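Local coordinates for uncharacterized protein MJ1062 (Methanocaldococcus jannaschii, PDB 3EO4) that is of unknown function but contains a GNAT-type N-acetyltransferase domain, the part crystallised here, and probably acts as an acyltransferase, at residues L119-E133 against K152-L164. Sequence-based numbering, arbitrary orientation.
Sequences LKNIGYKKAHARILE and KGRENEWIYEVNL
Ile-159 CD1 sits over the centre of one face of the Arg-130 guanidinium, 3.9 Å above its plane, while the carboxylate of Glu-157 meets the edge of that group. Arg-130 NH2 gives Glu-157 OE1 a 2.8 Å bond that is almost exactly in the guanidinium plane but arrives from above the carboxylate plane, the two planes being 62° apart. A bend at chi3 (70°) turns the arginine head toward this oxygen. Arg-154 grips the same carboxylate side-on, NE to OE1 and NH2 to OE2, the latter at 2.7 Å on the syn lone pair; its backbone N also donates to OE1, which therefore accepts three firm bonds.

On the other face of the sheet, the Trp-158 indole has Glu-133 CG at its edge, and its NE1 donates to Glu-133 OE2 over 3.1 Å, close to the ring plane and on the anti side of the carboxylate. Ile-131 CD1 lies 4.1 Å from the centroid of the Tyr-160 ring, 29° off its normal, an off-centre CH-pi contact; Phe-142 and Ile-139 of helix 136-144 pack against Ile-131 and Tyr-160, respectively.

Strands 126-132 and 157-163 run antiparallel, with paired backbone bonds at Ala-127/Val-162, Ala-129/Tyr-160 and Ile-131/Trp-158. Beyond them, Leu-164 N donates to Lys-125 O at 2.8 Å, and Leu-164 CD2 packs 3.7 Å from Tyr-124 CB. Lys-120 NZ is salt-bridged to the terminal carboxylate, tying the chain end to helix 107-121, whose Schellman motif closes at Gly-123, one of the residues lining the pocket where a polyether is bound.

The chemistry implies a C-terminal beta pairing of the GNAT domain fastened by charge at both ends, where two arginines sharing Glu-157 would probably stabilise its ionised form.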
# COMPACT_ATOMS: atom_id res chain seq x y z
N LEU A 119 18.11 -20.47 2.86
CA LEU A 119 19.56 -20.15 2.89
C LEU A 119 20.45 -21.30 3.35
O LEU A 119 21.48 -21.61 2.73
CB LEU A 119 19.81 -18.94 3.80
CG LEU A 119 19.28 -17.60 3.34
CD1 LEU A 119 19.43 -16.62 4.49
CD2 LEU A 119 20.06 -17.13 2.07
N LYS A 120 20.05 -21.90 4.48
CA LYS A 120 20.74 -23.04 5.07
C LYS A 120 20.86 -24.21 4.09
O LYS A 120 21.93 -24.82 3.97
CB LYS A 120 20.01 -23.51 6.33
CG LYS A 120 20.76 -24.57 7.09
CD LYS A 120 20.11 -24.87 8.44
CE LYS A 120 20.90 -25.95 9.17
NZ LYS A 120 20.98 -25.63 10.64
N ASN A 121 19.78 -24.50 3.40
CA ASN A 121 19.72 -25.70 2.58
C ASN A 121 20.63 -25.64 1.35
O ASN A 121 21.06 -26.67 0.84
CB ASN A 121 18.28 -25.95 2.15
CG ASN A 121 17.45 -26.60 3.24
OD1 ASN A 121 17.97 -27.00 4.31
ND2 ASN A 121 16.15 -26.74 2.98
N ILE A 122 20.91 -24.42 0.89
CA ILE A 122 21.88 -24.20 -0.19
C ILE A 122 23.29 -23.85 0.28
O ILE A 122 24.15 -23.54 -0.56
CB ILE A 122 21.40 -23.15 -1.22
CG1 ILE A 122 21.05 -21.83 -0.54
CG2 ILE A 122 20.23 -23.73 -2.06
CD1 ILE A 122 20.83 -20.76 -1.52
N GLY A 123 23.52 -23.91 1.59
CA GLY A 123 24.85 -23.89 2.14
C GLY A 123 25.38 -22.62 2.77
O GLY A 123 26.58 -22.54 3.03
N TYR A 124 24.53 -21.63 3.03
CA TYR A 124 24.93 -20.51 3.88
C TYR A 124 25.03 -20.98 5.32
O TYR A 124 24.31 -21.88 5.74
CB TYR A 124 23.94 -19.33 3.78
CG TYR A 124 24.00 -18.65 2.43
CD1 TYR A 124 24.97 -17.64 2.19
CD2 TYR A 124 23.12 -19.01 1.39
CE1 TYR A 124 25.04 -17.00 0.96
CE2 TYR A 124 23.19 -18.36 0.15
CZ TYR A 124 24.17 -17.37 -0.07
OH TYR A 124 24.30 -16.74 -1.30
N LYS A 125 25.94 -20.37 6.07
CA LYS A 125 26.16 -20.73 7.46
C LYS A 125 25.83 -19.56 8.41
O LYS A 125 25.66 -19.77 9.62
CB LYS A 125 27.60 -21.24 7.67
CG LYS A 125 28.03 -22.49 6.81
CD LYS A 125 27.36 -23.81 7.28
CE LYS A 125 28.08 -25.10 6.79
NZ LYS A 125 27.82 -25.52 5.34
N LYS A 126 25.72 -18.34 7.87
CA LYS A 126 25.34 -17.14 8.63
C LYS A 126 24.39 -16.23 7.85
O LYS A 126 24.32 -16.33 6.60
CB LYS A 126 26.56 -16.26 8.99
CG LYS A 126 27.85 -16.96 9.06
CD LYS A 126 28.99 -16.00 8.80
CE LYS A 126 30.20 -16.39 9.63
NZ LYS A 126 29.83 -16.47 11.10
N ALA A 127 23.72 -15.34 8.59
CA ALA A 127 22.83 -14.33 8.03
C ALA A 127 22.72 -13.20 9.05
O ALA A 127 22.97 -13.41 10.24
CB ALA A 127 21.42 -14.90 7.70
N HIS A 128 22.35 -12.01 8.57
CA HIS A 128 22.20 -10.87 9.47
C HIS A 128 21.02 -9.99 9.11
O HIS A 128 20.42 -10.15 8.06
CB HIS A 128 23.51 -10.06 9.58
CG HIS A 128 23.88 -9.31 8.34
ND1 HIS A 128 24.68 -9.84 7.35
CD2 HIS A 128 23.60 -8.04 7.94
CE1 HIS A 128 24.85 -8.95 6.39
NE2 HIS A 128 24.21 -7.85 6.73
N ALA A 129 20.69 -9.06 10.00
CA ALA A 129 19.64 -8.06 9.79
C ALA A 129 20.21 -6.72 10.26
O ALA A 129 20.99 -6.69 11.19
CB ALA A 129 18.39 -8.43 10.58
N ARG A 130 19.85 -5.63 9.59
CA ARG A 130 20.22 -4.27 10.03
C ARG A 130 18.96 -3.66 10.61
O ARG A 130 17.92 -3.65 9.94
CB ARG A 130 20.75 -3.39 8.87
CG ARG A 130 21.87 -4.02 8.04
CD ARG A 130 22.38 -3.07 6.92
NE ARG A 130 23.10 -1.96 7.50
CZ ARG A 130 24.40 -1.73 7.38
NH1 ARG A 130 25.18 -2.52 6.65
NH2 ARG A 130 24.91 -0.66 7.99
N ILE A 131 19.04 -3.19 11.85
CA ILE A 131 17.84 -2.72 12.54
C ILE A 131 18.06 -1.37 13.23
O ILE A 131 19.07 -1.17 13.94
CB ILE A 131 17.28 -3.77 13.56
CG1 ILE A 131 17.21 -5.19 12.95
CG2 ILE A 131 15.88 -3.38 14.04
CD1 ILE A 131 16.91 -6.31 13.98
N LEU A 132 17.12 -0.46 13.01
CA LEU A 132 17.15 0.82 13.74
C LEU A 132 16.75 0.60 15.21
O LEU A 132 15.86 -0.22 15.51
CB LEU A 132 16.23 1.86 13.13
CG LEU A 132 16.54 2.62 11.85
CD1 LEU A 132 15.70 3.86 11.93
CD2 LEU A 132 18.04 3.00 11.66
N GLU A 133 17.45 1.31 16.08
CA GLU A 133 17.26 1.25 17.51
C GLU A 133 15.81 1.38 17.94
O GLU A 133 15.44 0.82 18.98
CB GLU A 133 18.04 2.37 18.19
CG GLU A 133 19.51 2.16 18.17
CD GLU A 133 20.26 3.30 18.80
OE1 GLU A 133 19.82 4.45 18.59
OE2 GLU A 133 21.28 3.05 19.49
N LYS A 152 27.73 -2.21 15.45
CA LYS A 152 27.04 -1.00 14.96
C LYS A 152 26.86 -1.07 13.45
O LYS A 152 27.73 -1.58 12.75
CB LYS A 152 27.85 0.26 15.30
CG LYS A 152 27.41 1.02 16.53
CD LYS A 152 27.83 2.51 16.42
CE LYS A 152 26.66 3.46 15.96
NZ LYS A 152 25.44 2.82 15.29
N GLY A 153 25.74 -0.59 12.95
CA GLY A 153 25.60 -0.31 11.52
C GLY A 153 25.93 1.17 11.38
O GLY A 153 26.87 1.65 12.00
N ARG A 154 25.13 1.89 10.60
CA ARG A 154 25.16 3.36 10.55
C ARG A 154 24.48 3.95 11.81
O ARG A 154 23.98 3.19 12.65
CB ARG A 154 24.50 3.85 9.26
CG ARG A 154 24.93 3.03 8.02
CD ARG A 154 24.02 3.24 6.84
NE ARG A 154 22.84 2.39 6.93
CZ ARG A 154 22.02 2.11 5.92
NH1 ARG A 154 22.22 2.63 4.72
NH2 ARG A 154 20.98 1.31 6.12
N GLU A 155 24.51 5.27 11.96
CA GLU A 155 23.99 5.93 13.17
C GLU A 155 22.64 5.35 13.58
O GLU A 155 21.78 5.13 12.72
CB GLU A 155 23.82 7.42 12.92
CG GLU A 155 24.20 8.29 14.12
CD GLU A 155 24.74 9.65 13.71
OE1 GLU A 155 24.31 10.18 12.66
OE2 GLU A 155 25.61 10.20 14.45
N ASN A 156 22.46 5.08 14.87
CA ASN A 156 21.20 4.51 15.41
C ASN A 156 20.76 3.14 14.81
O ASN A 156 19.61 2.72 14.96
CB ASN A 156 20.04 5.52 15.28
CG ASN A 156 20.27 6.83 16.08
OD1 ASN A 156 19.41 7.71 16.04
ND2 ASN A 156 21.41 6.97 16.77
N GLU A 157 21.69 2.49 14.12
CA GLU A 157 21.45 1.23 13.41
C GLU A 157 22.40 0.13 13.95
O GLU A 157 23.60 0.39 14.19
CB GLU A 157 21.68 1.45 11.92
CG GLU A 157 21.28 0.32 11.00
CD GLU A 157 21.73 0.56 9.56
OE1 GLU A 157 22.94 0.74 9.34
OE2 GLU A 157 20.89 0.55 8.66
N TRP A 158 21.87 -1.08 14.13
CA TRP A 158 22.61 -2.20 14.69
C TRP A 158 22.53 -3.42 13.80
O TRP A 158 21.49 -3.71 13.22
CB TRP A 158 22.04 -2.57 16.06
CG TRP A 158 22.25 -1.51 17.02
CD1 TRP A 158 21.37 -0.53 17.34
CD2 TRP A 158 23.45 -1.24 17.74
NE1 TRP A 158 21.94 0.33 18.25
CE2 TRP A 158 23.23 -0.09 18.51
CE3 TRP A 158 24.70 -1.88 17.82
CZ2 TRP A 158 24.19 0.44 19.35
CZ3 TRP A 158 25.66 -1.35 18.66
CH2 TRP A 158 25.40 -0.20 19.41
N ILE A 159 23.64 -4.16 13.73
CA ILE A 159 23.66 -5.44 13.05
C ILE A 159 23.46 -6.53 14.09
O ILE A 159 24.09 -6.49 15.17
CB ILE A 159 25.02 -5.69 12.36
CG1 ILE A 159 25.54 -4.41 11.67
CG2 ILE A 159 24.95 -6.93 11.46
CD1 ILE A 159 24.57 -3.78 10.71
N TYR A 160 22.58 -7.47 13.74
CA TYR A 160 22.22 -8.63 14.51
C TYR A 160 22.52 -9.83 13.62
O TYR A 160 22.09 -9.85 12.47
CB TYR A 160 20.71 -8.61 14.80
CG TYR A 160 20.28 -7.61 15.84
CD1 TYR A 160 19.93 -8.03 17.11
CD2 TYR A 160 20.21 -6.23 15.56
CE1 TYR A 160 19.55 -7.13 18.09
CE2 TYR A 160 19.83 -5.31 16.53
CZ TYR A 160 19.51 -5.78 17.78
OH TYR A 160 19.11 -4.91 18.75
N GLU A 161 23.24 -10.84 14.14
CA GLU A 161 23.68 -11.97 13.32
C GLU A 161 23.22 -13.27 13.90
O GLU A 161 23.00 -13.38 15.11
CB GLU A 161 25.20 -12.02 13.17
CG GLU A 161 25.81 -10.72 12.71
CD GLU A 161 27.23 -10.87 12.13
OE1 GLU A 161 27.66 -9.92 11.43
OE2 GLU A 161 27.89 -11.92 12.36
N VAL A 162 23.10 -14.28 13.05
CA VAL A 162 22.73 -15.60 13.49
C VAL A 162 23.56 -16.63 12.72
O VAL A 162 23.93 -16.40 11.55
CB VAL A 162 21.21 -15.86 13.27
CG1 VAL A 162 20.92 -16.30 11.84
CG2 VAL A 162 20.65 -16.85 14.30
N ASN A 163 23.86 -17.73 13.40
CA ASN A 163 24.43 -18.92 12.75
C ASN A 163 23.28 -19.80 12.35
O ASN A 163 22.37 -20.03 13.15
CB ASN A 163 25.37 -19.69 13.69
CG ASN A 163 26.60 -18.90 14.04
OD1 ASN A 163 26.84 -18.58 15.19
ND2 ASN A 163 27.39 -18.56 13.03
N LEU A 164 23.33 -20.26 11.11
CA LEU A 164 22.27 -21.05 10.50
C LEU A 164 22.34 -22.53 10.88
O LEU A 164 21.32 -23.18 11.17
CB LEU A 164 22.37 -20.89 8.98
CG LEU A 164 21.45 -19.88 8.30
CD1 LEU A 164 20.98 -18.78 9.24
CD2 LEU A 164 22.11 -19.31 7.04
OXT LEU A 164 23.44 -23.11 10.90